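Local coordinates for cysteine synthase (Fusobacterium nucleatum subsp. nucleatum strain ATCC 25586, PDB 5XEM), which probably makes L-cysteine and acetate from O-acetyl-L-serine and hydrogen sulfide, using pyridoxal 5'-phosphate as its cofactor, at residues P18-D26 with E258-L266; L245-M256 with G268-L279. One frame throughout, in Å; residues are numbered along the deposited sequence. Where two conformers were deposited one is given.

Contact 1 (P18-D26 with E258-L266); sequences PLVKINNID and ELSFKEGIL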
loop_
_atom_site.group_PDB
_atom_site.type_symbol
_atom_site.label_atom_id
_atom_site.label_comp_id
_atom_site.label_asym_id
_atom_site.label_seq_id
_atom_site.Cartn_x
_atom_site.Cartn_y
_atom_site.Cartn_z
ATOM N N PRO A 18 -10.971 -5.045 0.183
ATOM C CA PRO A 18 -11.409 -6.199 -0.608
ATOM C C PRO A 18 -11.229 -7.556 0.063
ATOM O O PRO A 18 -10.338 -7.734 0.935
ATOM C CB PRO A 18 -10.548 -6.087 -1.859
ATOM C CG PRO A 18 -9.304 -5.390 -1.407
ATOM C CD PRO A 18 -9.749 -4.416 -0.352
ATOM N N LEU A 19 -12.077 -8.500 -0.348
ATOM C CA LEU A 19 -11.996 -9.914 0.037
ATOM C C LEU A 19 -11.513 -10.636 -1.215
ATOM O O LEU A 19 -12.128 -10.521 -2.263
ATOM C CB LEU A 19 -13.383 -10.491 0.349
ATOM C CG LEU A 19 -13.797 -10.888 1.751
ATOM C CD1 LEU A 19 -15.064 -11.744 1.681
ATOM C CD2 LEU A 19 -12.697 -11.604 2.527
ATOM N N VAL A 20 -10.432 -11.374 -1.128
ATOM C CA VAL A 20 -9.864 -12.052 -2.288
ATOM C C VAL A 20 -9.917 -13.557 -2.091
ATOM O O VAL A 20 -9.563 -14.053 -1.024
ATOM C CB VAL A 20 -8.400 -11.632 -2.481
ATOM C CG1 VAL A 20 -7.799 -12.277 -3.733
ATOM C CG2 VAL A 20 -8.306 -10.117 -2.560
ATOM N N LYS A 21 -10.329 -14.278 -3.122
ATOM C CA LYS A 21 -10.351 -15.744 -3.046
ATOM C C LYS A 21 -8.970 -16.304 -3.293
ATOM O O LYS A 21 -8.244 -15.783 -4.132
ATOM C CB LYS A 21 -11.321 -16.348 -4.068
ATOM C CG LYS A 21 -11.360 -17.872 -3.976
ATOM C CD LYS A 21 -12.752 -18.437 -4.200
ATOM C CE LYS A 21 -12.731 -19.972 -4.125
ATOM N NZ LYS A 21 -13.071 -20.581 -5.444
ATOM N N ILE A 22 -8.626 -17.375 -2.587
ATOM C CA ILE A 22 -7.347 -18.056 -2.745
ATOM C C ILE A 22 -7.517 -19.125 -3.830
ATOM O O ILE A 22 -8.376 -20.001 -3.699
ATOM C CB ILE A 22 -6.870 -18.663 -1.410
ATOM C CG1 ILE A 22 -6.587 -17.545 -0.400
ATOM C CG2 ILE A 22 -5.615 -19.519 -1.571
ATOM C CD1 ILE A 22 -5.357 -16.711 -0.718
ATOM N N ASN A 23 -6.719 -19.031 -4.885
ATOM C CA ASN A 23 -6.919 -19.846 -6.101
ATOM C C ASN A 23 -5.828 -20.837 -6.407
ATOM O O ASN A 23 -6.082 -21.836 -7.058
ATOM C CB ASN A 23 -7.026 -18.972 -7.338
ATOM C CG ASN A 23 -8.065 -17.917 -7.209
ATOM O OD1 ASN A 23 -9.247 -18.217 -7.085
ATOM N ND2 ASN A 23 -7.629 -16.645 -7.239
ATOM N N ASN A 24 -4.606 -20.537 -5.995
ATOM C CA ASN A 24 -3.475 -21.307 -6.434
ATOM C C ASN A 24 -2.987 -22.231 -5.341
ATOM O O ASN A 24 -2.656 -23.385 -5.624
ATOM C CB ASN A 24 -2.394 -20.383 -6.975
ATOM C CG ASN A 24 -2.876 -19.576 -8.171
ATOM O OD1 ASN A 24 -2.506 -18.405 -8.358
ATOM N ND2 ASN A 24 -3.706 -20.205 -9.001
ATOM N N ILE A 25 -3.024 -21.775 -4.090
ATOM C CA ILE A 25 -2.596 -22.577 -2.963
ATOM C C ILE A 25 -3.679 -23.592 -2.629
ATOM O O ILE A 25 -4.862 -23.247 -2.608
ATOM C CB ILE A 25 -2.344 -21.688 -1.726
ATOM C CG1 ILE A 25 -1.195 -20.718 -1.988
ATOM C CG2 ILE A 25 -2.023 -22.519 -0.498
ATOM C CD1 ILE A 25 -1.020 -19.709 -0.879
ATOM N N ASP A 26 -3.291 -24.836 -2.345
ATOM C CA ASP A 26 -4.294 -25.862 -2.030
ATOM C C ASP A 26 -4.980 -25.501 -0.732
ATOM O O ASP A 26 -4.316 -25.305 0.266
ATOM C CB ASP A 26 -3.644 -27.246 -1.894
ATOM C CG ASP A 26 -4.672 -28.374 -1.787
ATOM O OD1 ASP A 26 -5.883 -28.094 -1.882
ATOM O OD2 ASP A 26 -4.256 -29.537 -1.613
ATOM N N GLU A 258 4.719 -17.847 0.622
ATOM C CA GLU A 258 3.907 -18.627 -0.286
ATOM C C GLU A 258 2.767 -17.771 -0.843
ATOM O O GLU A 258 2.424 -17.863 -2.036
ATOM C CB GLU A 258 3.375 -19.871 0.430
ATOM C CG GLU A 258 2.859 -20.953 -0.495
ATOM C CD GLU A 258 3.949 -21.607 -1.317
ATOM O OE1 GLU A 258 5.136 -21.235 -1.193
ATOM O OE2 GLU A 258 3.603 -22.495 -2.119
ATOM N N LEU A 259 2.183 -16.919 0.010
ATOM C CA LEU A 259 1.108 -16.026 -0.446
ATOM C C LEU A 259 1.586 -15.080 -1.548
ATOM O O LEU A 259 0.878 -14.844 -2.525
ATOM C CB LEU A 259 0.516 -15.224 0.732
ATOM C CG LEU A 259 -0.459 -15.999 1.636
ATOM C CD1 LEU A 259 -0.582 -15.305 2.998
ATOM C CD2 LEU A 259 -1.815 -16.153 0.960
ATOM N N SER A 260 2.774 -14.519 -1.390
ATOM C CA SER A 260 3.236 -13.559 -2.364
ATOM C C SER A 260 3.658 -14.313 -3.624
ATOM O O SER A 260 3.353 -13.859 -4.723
ATOM C CB SER A 260 4.334 -12.617 -1.843
ATOM O OG SER A 260 5.397 -13.312 -1.234
ATOM N N PHE A 261 4.346 -15.443 -3.463
ATOM C CA PHE A 261 4.771 -16.266 -4.624
ATOM C C PHE A 261 3.635 -16.814 -5.448
ATOM O O PHE A 261 3.719 -16.833 -6.674
ATOM C CB PHE A 261 5.583 -17.474 -4.181
ATOM C CG PHE A 261 6.972 -17.171 -3.695
ATOM C CD1 PHE A 261 7.616 -15.975 -3.971
ATOM C CD2 PHE A 261 7.657 -18.137 -2.943
ATOM C CE1 PHE A 261 8.910 -15.742 -3.524
ATOM C CE2 PHE A 261 8.955 -17.911 -2.486
ATOM C CZ PHE A 261 9.584 -16.707 -2.787
ATOM N N LYS A 262 2.608 -17.337 -4.791
ATOM C CA LYS A 262 1.539 -18.106 -5.455
ATOM C C LYS A 262 0.266 -17.323 -5.696
ATOM O O LYS A 262 -0.471 -17.628 -6.631
ATOM C CB LYS A 262 1.196 -19.363 -4.648
ATOM C CG LYS A 262 2.376 -20.244 -4.297
ATOM C CD LYS A 262 3.150 -20.701 -5.524
ATOM C CE LYS A 262 4.240 -21.705 -5.136
ATOM N NZ LYS A 262 5.365 -21.707 -6.116
ATOM N N GLU A 263 -0.001 -16.302 -4.884
ATOM C CA GLU A 263 -1.211 -15.509 -5.048
ATOM C C GLU A 263 -0.994 -14.037 -5.411
ATOM O O GLU A 263 -1.982 -13.314 -5.668
ATOM C CB GLU A 263 -2.097 -15.589 -3.789
ATOM C CG GLU A 263 -2.433 -16.991 -3.306
ATOM C CD GLU A 263 -3.453 -17.728 -4.176
ATOM O OE1 GLU A 263 -4.339 -17.129 -4.820
ATOM O OE2 GLU A 263 -3.373 -18.967 -4.220
ATOM N N GLY A 264 0.248 -13.561 -5.396
ATOM C CA GLY A 264 0.510 -12.126 -5.563
ATOM C C GLY A 264 -0.071 -11.286 -4.419
ATOM O O GLY A 264 -0.324 -10.095 -4.581
ATOM N N ILE A 265 -0.219 -11.886 -3.232
ATOM C CA ILE A 265 -0.708 -11.177 -2.058
ATOM C C ILE A 265 0.502 -10.943 -1.158
ATOM O O ILE A 265 1.126 -11.905 -0.684
ATOM C CB ILE A 265 -1.774 -11.987 -1.292
ATOM C CG1 ILE A 265 -3.039 -12.156 -2.105
ATOM C CG2 ILE A 265 -2.066 -11.359 0.073
ATOM C CD1 ILE A 265 -3.986 -13.219 -1.561
ATOM N N LEU A 266 0.815 -9.676 -0.915
ATOM C CA LEU A 266 1.934 -9.300 -0.080
ATOM C C LEU A 266 1.365 -8.846 1.256
ATOM O O LEU A 266 0.964 -7.699 1.435
ATOM C CB LEU A 266 2.761 -8.199 -0.765
ATOM C CG LEU A 266 4.071 -7.795 -0.075
ATOM C CD1 LEU A 266 5.165 -8.795 -0.385
ATOM C CD2 LEU A 266 4.536 -6.413 -0.517
HETATM O O HOH W 1 -5.704 -14.819 -4.183
HETATM O O HOH W 2 -4.710 -15.911 -7.329
#
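In the fold type II of PLP-dependent enzymes seen here, the turn after strand 19-21, outermost in the mixed sheet within the chain and bonded through the backbone of Leu19 and Lys21 to the second subunit, is held by the C-terminal end of helix 249-263, where Glu263 places its carboxylate among three consecutive backbone amides, those of Asn23, Asn24 and Ile25. Asn23 N reaches OE1 of Glu263 at 3.0 Å in a nearly straight bond, arriving on the syn side but about 30° out of the carboxylate plane. The other oxygen takes two donors: Asn24 N lies 2.7 Å from Glu263 OE2, at the syn lone pair of that oxygen, whereas Ile25 N, 2.8 Å from the same OE2, comes in almost on the line of the C-O bond. Three N-H groups thus fix the rotation of the carboxylate and probably help to stabilise its negative charge. With CG anti to its own carbonyl carbon (chi1 -53°) and the chain bent at chi2 (-73°), the carboxylate comes round to the amides of the turn. Two waters also lie at OE1, one between it and the carbonyl of Lys21, the other between it and ND2 of Asn23, whose amide is in turn bonded to Asn8 O of the second subunit.

Beneath this polar grip lies an apolar layer. The CD1 methyl of Ile22 meets CD1 of Ile265 at 3.8 Å, the two side chains crossing at about a right angle, and also touches CD2 of Leu259. Ile25 sends its own CD1 to the same Leu259 methyl. Gly264, with positive phi, leaves the helical path, and Leu259 O accepts both Glu263 N and Ile265 N. At the outer margin, CG1 of Ile25 rests 3.8 Å from CB of Lys262.

Contact 2 (L245-M256 with G268-L279); sequences LVCEDDDAFEMM and GISTGATFKAAL. With CA (calcium ion), chain J; PLP (pyridoxal-5'-phosphate), chain D.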
loop_
_atom_site.group_PDB
_atom_site.type_symbol
_atom_site.label_atom_id
_atom_site.label_comp_id
_atom_site.label_asym_id
_atom_site.label_seq_id
_atom_site.Cartn_x
_atom_site.Cartn_y
_atom_site.Cartn_z
ATOM N N LEU A 245 -6.046 -20.959 18.121
ATOM C CA LEU A 245 -5.128 -21.492 17.130
ATOM C C LEU A 245 -3.781 -20.809 17.326
ATOM O O LEU A 245 -3.708 -19.712 17.893
ATOM C CB LEU A 245 -5.649 -21.257 15.718
ATOM C CG LEU A 245 -7.096 -21.716 15.454
ATOM C CD1 LEU A 245 -7.507 -21.385 14.026
ATOM C CD2 LEU A 245 -7.250 -23.203 15.748
ATOM N N VAL A 246 -2.736 -21.490 16.884
ATOM C CA VAL A 246 -1.394 -20.982 16.983
ATOM C C VAL A 246 -0.615 -21.129 15.689
ATOM O O VAL A 246 -0.990 -21.903 14.805
ATOM C CB VAL A 246 -0.612 -21.675 18.116
ATOM C CG1 VAL A 246 -1.365 -21.544 19.432
ATOM C CG2 VAL A 246 -0.318 -23.147 17.764
ATOM N N CYS A 247 0.503 -20.405 15.612
ATOM C CA CYS A 247 1.446 -20.549 14.517
ATOM C C CYS A 247 2.870 -20.302 15.000
ATOM O O CYS A 247 3.135 -19.354 15.727
ATOM C CB CYS A 247 1.111 -19.585 13.391
ATOM S SG CYS A 247 2.063 -19.867 11.880
ATOM N N GLU A 248 3.777 -21.183 14.604
ATOM C CA GLU A 248 5.211 -21.006 14.845
ATOM C C GLU A 248 5.798 -19.907 13.947
ATOM O O GLU A 248 5.303 -19.639 12.864
ATOM C CB GLU A 248 5.964 -22.332 14.640
ATOM C CG GLU A 248 5.514 -23.470 15.575
ATOM C CD GLU A 248 6.144 -23.421 16.972
ATOM O OE1 GLU A 248 6.937 -22.505 17.279
ATOM O OE2 GLU A 248 5.854 -24.331 17.779
ATOM N N ASP A 249 6.859 -19.285 14.419
ATOM C CA ASP A 249 7.519 -18.210 13.674
ATOM C C ASP A 249 7.898 -18.652 12.259
ATOM O O ASP A 249 7.595 -17.958 11.303
ATOM C CB ASP A 249 8.787 -17.781 14.393
ATOM C CG ASP A 249 8.538 -17.080 15.725
ATOM O OD1 ASP A 249 7.379 -16.637 16.000
ATOM O OD2 ASP A 249 9.516 -16.945 16.484
ATOM N N ASP A 250 8.573 -19.803 12.128
ATOM C CA ASP A 250 9.066 -20.233 10.817
ATOM C C ASP A 250 7.932 -20.466 9.833
ATOM O O ASP A 250 8.016 -20.056 8.675
ATOM C CB ASP A 250 10.064 -21.449 10.904
ATOM C CG ASP A 250 9.499 -22.711 11.641
ATOM O OD1 ASP A 250 8.357 -22.679 12.172
ATOM O OD2 ASP A 250 10.216 -23.745 11.679
ATOM N N ASP A 251 6.857 -21.090 10.286
ATOM C CA ASP A 251 5.695 -21.355 9.438
ATOM C C ASP A 251 5.004 -20.055 8.981
ATOM O O ASP A 251 4.537 -19.968 7.833
ATOM C CB ASP A 251 4.684 -22.233 10.172
ATOM C CG ASP A 251 5.205 -23.627 10.457
ATOM O OD1 ASP A 251 6.110 -24.093 9.718
ATOM O OD2 ASP A 251 4.709 -24.258 11.424
ATOM N N ALA A 252 4.974 -19.049 9.859
ATOM C CA ALA A 252 4.394 -17.745 9.506
ATOM C C ALA A 252 5.178 -17.087 8.353
ATOM O O ALA A 252 4.579 -16.595 7.411
ATOM C CB ALA A 252 4.326 -16.812 10.727
ATOM N N PHE A 253 6.505 -17.080 8.449
ATOM C CA PHE A 253 7.351 -16.539 7.400
ATOM C C PHE A 253 7.189 -17.351 6.112
ATOM O O PHE A 253 7.069 -16.785 5.017
ATOM C CB PHE A 253 8.820 -16.492 7.835
ATOM C CG PHE A 253 9.149 -15.305 8.702
ATOM C CD1 PHE A 253 9.353 -14.056 8.133
ATOM C CD2 PHE A 253 9.198 -15.421 10.070
ATOM C CE1 PHE A 253 9.623 -12.947 8.925
ATOM C CE2 PHE A 253 9.480 -14.320 10.866
ATOM C CZ PHE A 253 9.694 -13.095 10.304
ATOM N N GLU A 254 7.165 -18.672 6.245
ATOM C CA GLU A 254 7.016 -19.533 5.074
ATOM C C GLU A 254 5.706 -19.232 4.321
ATOM O O GLU A 254 5.683 -19.133 3.082
ATOM C CB GLU A 254 7.102 -21.008 5.490
ATOM C CG GLU A 254 6.966 -21.970 4.319
ATOM C CD GLU A 254 7.298 -23.424 4.665
ATOM O OE1 GLU A 254 8.091 -23.671 5.603
ATOM O OE2 GLU A 254 6.765 -24.313 3.966
ATOM N N MET A 255 4.617 -19.075 5.063
ATOM C CA MET A 255 3.316 -18.846 4.473
ATOM C C MET A 255 3.186 -17.408 3.941
ATOM O O MET A 255 2.520 -17.201 2.940
ATOM C CB MET A 255 2.210 -19.169 5.483
ATOM C CG MET A 255 0.840 -19.384 4.885
ATOM S SD MET A 255 0.760 -20.535 3.481
ATOM C CE MET A 255 1.961 -21.774 3.964
ATOM N N MET A 256 3.817 -16.441 4.597
ATOM C CA MET A 256 3.892 -15.078 4.034
ATOM C C MET A 256 4.512 -15.160 2.627
ATOM O O MET A 256 4.014 -14.582 1.672
ATOM C CB MET A 256 4.758 -14.198 4.925
ATOM C CG MET A 256 4.885 -12.761 4.473
ATOM S SD MET A 256 5.912 -11.862 5.636
ATOM C CE MET A 256 6.193 -10.338 4.725
ATOM N N GLY A 268 1.634 -9.046 5.722
ATOM C CA GLY A 268 2.656 -9.062 6.749
ATOM C C GLY A 268 2.864 -10.445 7.363
ATOM O O GLY A 268 2.230 -11.423 6.973
ATOM N N ILE A 269 3.724 -10.491 8.372
ATOM C CA ILE A 269 4.083 -11.743 9.025
ATOM C C ILE A 269 2.870 -12.337 9.692
ATOM O O ILE A 269 2.639 -13.549 9.635
ATOM C CB ILE A 269 5.229 -11.563 10.037
ATOM C CG1 ILE A 269 6.469 -10.895 9.412
ATOM C CG2 ILE A 269 5.639 -12.924 10.617
ATOM C CD1 ILE A 269 7.411 -10.195 10.406
ATOM N N SER A 270 2.075 -11.492 10.345
ATOM C CA SER A 270 0.849 -11.974 10.987
ATOM C C SER A 270 -0.165 -12.526 9.999
ATOM O O SER A 270 -0.980 -13.384 10.370
ATOM C CB SER A 270 0.215 -10.908 11.901
ATOM O OG SER A 270 -0.479 -9.915 11.185
ATOM N N THR A 271 -0.165 -12.036 8.757
ATOM C CA THR A 271 -1.029 -12.599 7.731
ATOM C C THR A 271 -0.565 -14.024 7.392
ATOM O O THR A 271 -1.407 -14.906 7.223
ATOM C CB THR A 271 -1.037 -11.744 6.437
ATOM O OG1 THR A 271 -1.600 -10.447 6.733
ATOM C CG2 THR A 271 -1.816 -12.423 5.334
ATOM N N GLY A 272 0.746 -14.226 7.304
ATOM C CA GLY A 272 1.288 -15.576 7.126
ATOM C C GLY A 272 0.882 -16.497 8.265
ATOM O O GLY A 272 0.471 -17.630 8.034
ATOM N N ALA A 273 0.968 -15.995 9.481
ATOM C CA ALA A 273 0.592 -16.773 10.683
ATOM C C ALA A 273 -0.877 -17.161 10.687
ATOM O O ALA A 273 -1.223 -18.345 10.903
ATOM C CB ALA A 273 0.960 -15.986 11.929
ATOM N N THR A 274 -1.747 -16.174 10.433
ATOM C CA THR A 274 -3.192 -16.361 10.452
ATOM C C THR A 274 -3.659 -17.260 9.311
ATOM O O THR A 274 -4.496 -18.168 9.502
ATOM C CB THR A 274 -3.917 -14.996 10.417
ATOM O OG1 THR A 274 -3.421 -14.198 11.490
ATOM C CG2 THR A 274 -5.427 -15.153 10.530
ATOM N N PHE A 275 -3.055 -17.058 8.144
ATOM C CA PHE A 275 -3.366 -17.856 6.989
ATOM C C PHE A 275 -2.894 -19.297 7.201
ATOM O O PHE A 275 -3.589 -20.227 6.847
ATOM C CB PHE A 275 -2.738 -17.288 5.710
ATOM C CG PHE A 275 -3.234 -17.954 4.478
ATOM C CD1 PHE A 275 -4.470 -17.620 3.957
ATOM C CD2 PHE A 275 -2.493 -18.952 3.866
ATOM C CE1 PHE A 275 -4.941 -18.253 2.833
ATOM C CE2 PHE A 275 -2.968 -19.601 2.736
ATOM C CZ PHE A 275 -4.194 -19.245 2.221
ATOM N N LYS A 276 -1.734 -19.481 7.803
ATOM C CA LYS A 276 -1.228 -20.834 8.064
ATOM C C LYS A 276 -2.157 -21.565 9.039
ATOM O O LYS A 276 -2.499 -22.737 8.836
ATOM C CB LYS A 276 0.208 -20.759 8.588
ATOM C CG LYS A 276 0.733 -22.038 9.206
ATOM C CD LYS A 276 0.814 -23.194 8.231
ATOM C CE LYS A 276 1.458 -24.388 8.936
ATOM N NZ LYS A 276 0.988 -25.660 8.325
ATOM N N ALA A 277 -2.593 -20.862 10.076
ATOM C CA ALA A 277 -3.532 -21.422 11.044
ATOM C C ALA A 277 -4.842 -21.775 10.348
ATOM O O ALA A 277 -5.481 -22.798 10.669
ATOM C CB ALA A 277 -3.782 -20.441 12.174
ATOM N N ALA A 278 -5.259 -20.946 9.393
ATOM C CA ALA A 278 -6.482 -21.213 8.630
ATOM C C ALA A 278 -6.350 -22.419 7.739
ATOM O O ALA A 278 -7.324 -23.166 7.568
ATOM C CB ALA A 278 -6.897 -20.011 7.791
ATOM N N LEU A 279 -5.179 -22.578 7.135
ATOM C CA LEU A 279 -4.917 -23.736 6.281
ATOM C C LEU A 279 -4.906 -25.003 7.106
ATOM O O LEU A 279 -5.415 -26.007 6.658
ATOM C CB LEU A 279 -3.585 -23.612 5.584
ATOM C CG LEU A 279 -3.548 -22.920 4.238
ATOM C CD1 LEU A 279 -2.161 -23.101 3.611
ATOM C CD2 LEU A 279 -4.595 -23.489 3.294
HETATM CA CA CA J . 8.486 -25.105 13.018
HETATM N N1 PLP D . -1.102 -8.093 12.950
HETATM C C2 PLP D . -0.456 -6.917 12.931
HETATM C C2A PLP D . 0.517 -6.602 11.795
HETATM C C3 PLP D . -0.677 -5.954 13.932
HETATM O O3 PLP D . -0.024 -4.766 13.883
HETATM C C4 PLP D . -1.566 -6.222 14.970
HETATM C C4A PLP D . -1.830 -5.213 16.075
HETATM C C5 PLP D . -2.226 -7.459 14.955
HETATM C C6 PLP D . -1.975 -8.363 13.924
HETATM C C5A PLP D . -3.225 -7.864 16.017
HETATM O O4P PLP D . -4.464 -7.083 15.867
HETATM P P PLP D . -5.433 -6.721 17.119
HETATM O O1P PLP D . -6.660 -6.189 16.623
HETATM O O2P PLP D . -4.639 -5.813 17.924
HETATM O O3P PLP D . -5.557 -8.011 17.850
HETATM O O HOH W 3 3.592 -27.042 10.035
HETATM O O HOH W 4 8.107 -25.827 10.376
HETATM O O HOH W 5 6.281 -25.748 12.823
#
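Met255 of helix 249-263 enters helix 269-284 as a knob, filling the hole formed by Gly272, Phe275, Lys276 and Leu279. Its CG, anti to the backbone N (chi1 -162°), lies 3.5 Å from CD2 of Phe275, in the plane of the ring at its edge; further bends carry SD along that edge, a Met-aromatic contact, to CD1 of Leu279. The axes of 249-256 and 269-279 cross at 99°, 7.0 Å apart, a closeness that small residues permit. Gly272 presents its bare CA 3.5 Å from Ala252 O in a CA-H...O contact, while the methyls of Ala252 and Ala273 meet at 3.7 Å. Beyond them, Ile269 lays CG2 over one face of the Phe253 ring, and extended Met256 draws SD alongside Ile269. From strand 245-247, SG of Cys247 settles against CA of Ala273 and CG of Lys276.

At the rim, the ammonium group (NZ) of Lys276 forms a salt bridge with Asp280, and Asp251 binds two waters of the calcium ion chelated by Asp250. No hydrogen bond joins the segments, so the contact rests on shape fit; on the same helix Ser270 OG donates to N1 of PLP, consistent with a neutral pyridine nitrogen.

How the contacts relate
Helix 249-263 serves both contacts: its first turns cross helix 269-284 in contact 2, and its C-terminal end reaches the edge strand's turn in contact 1. Contact 2 is the buried one, built from close apolar packing near the cofactor; contact 1 is partly buried, lies beside the second subunit and depends on charge-assisted backbone hydrogen bonds and water. The two meet directly, with CG1 of Ile22 3.7 Å from CE1 of Phe275 and CD1 of Leu259 against CG2 of Thr271. Both reach the same mixed sheet, at the two strands that are outermost within this chain, 19-21 for contact 1 and 245-247 for contact 2.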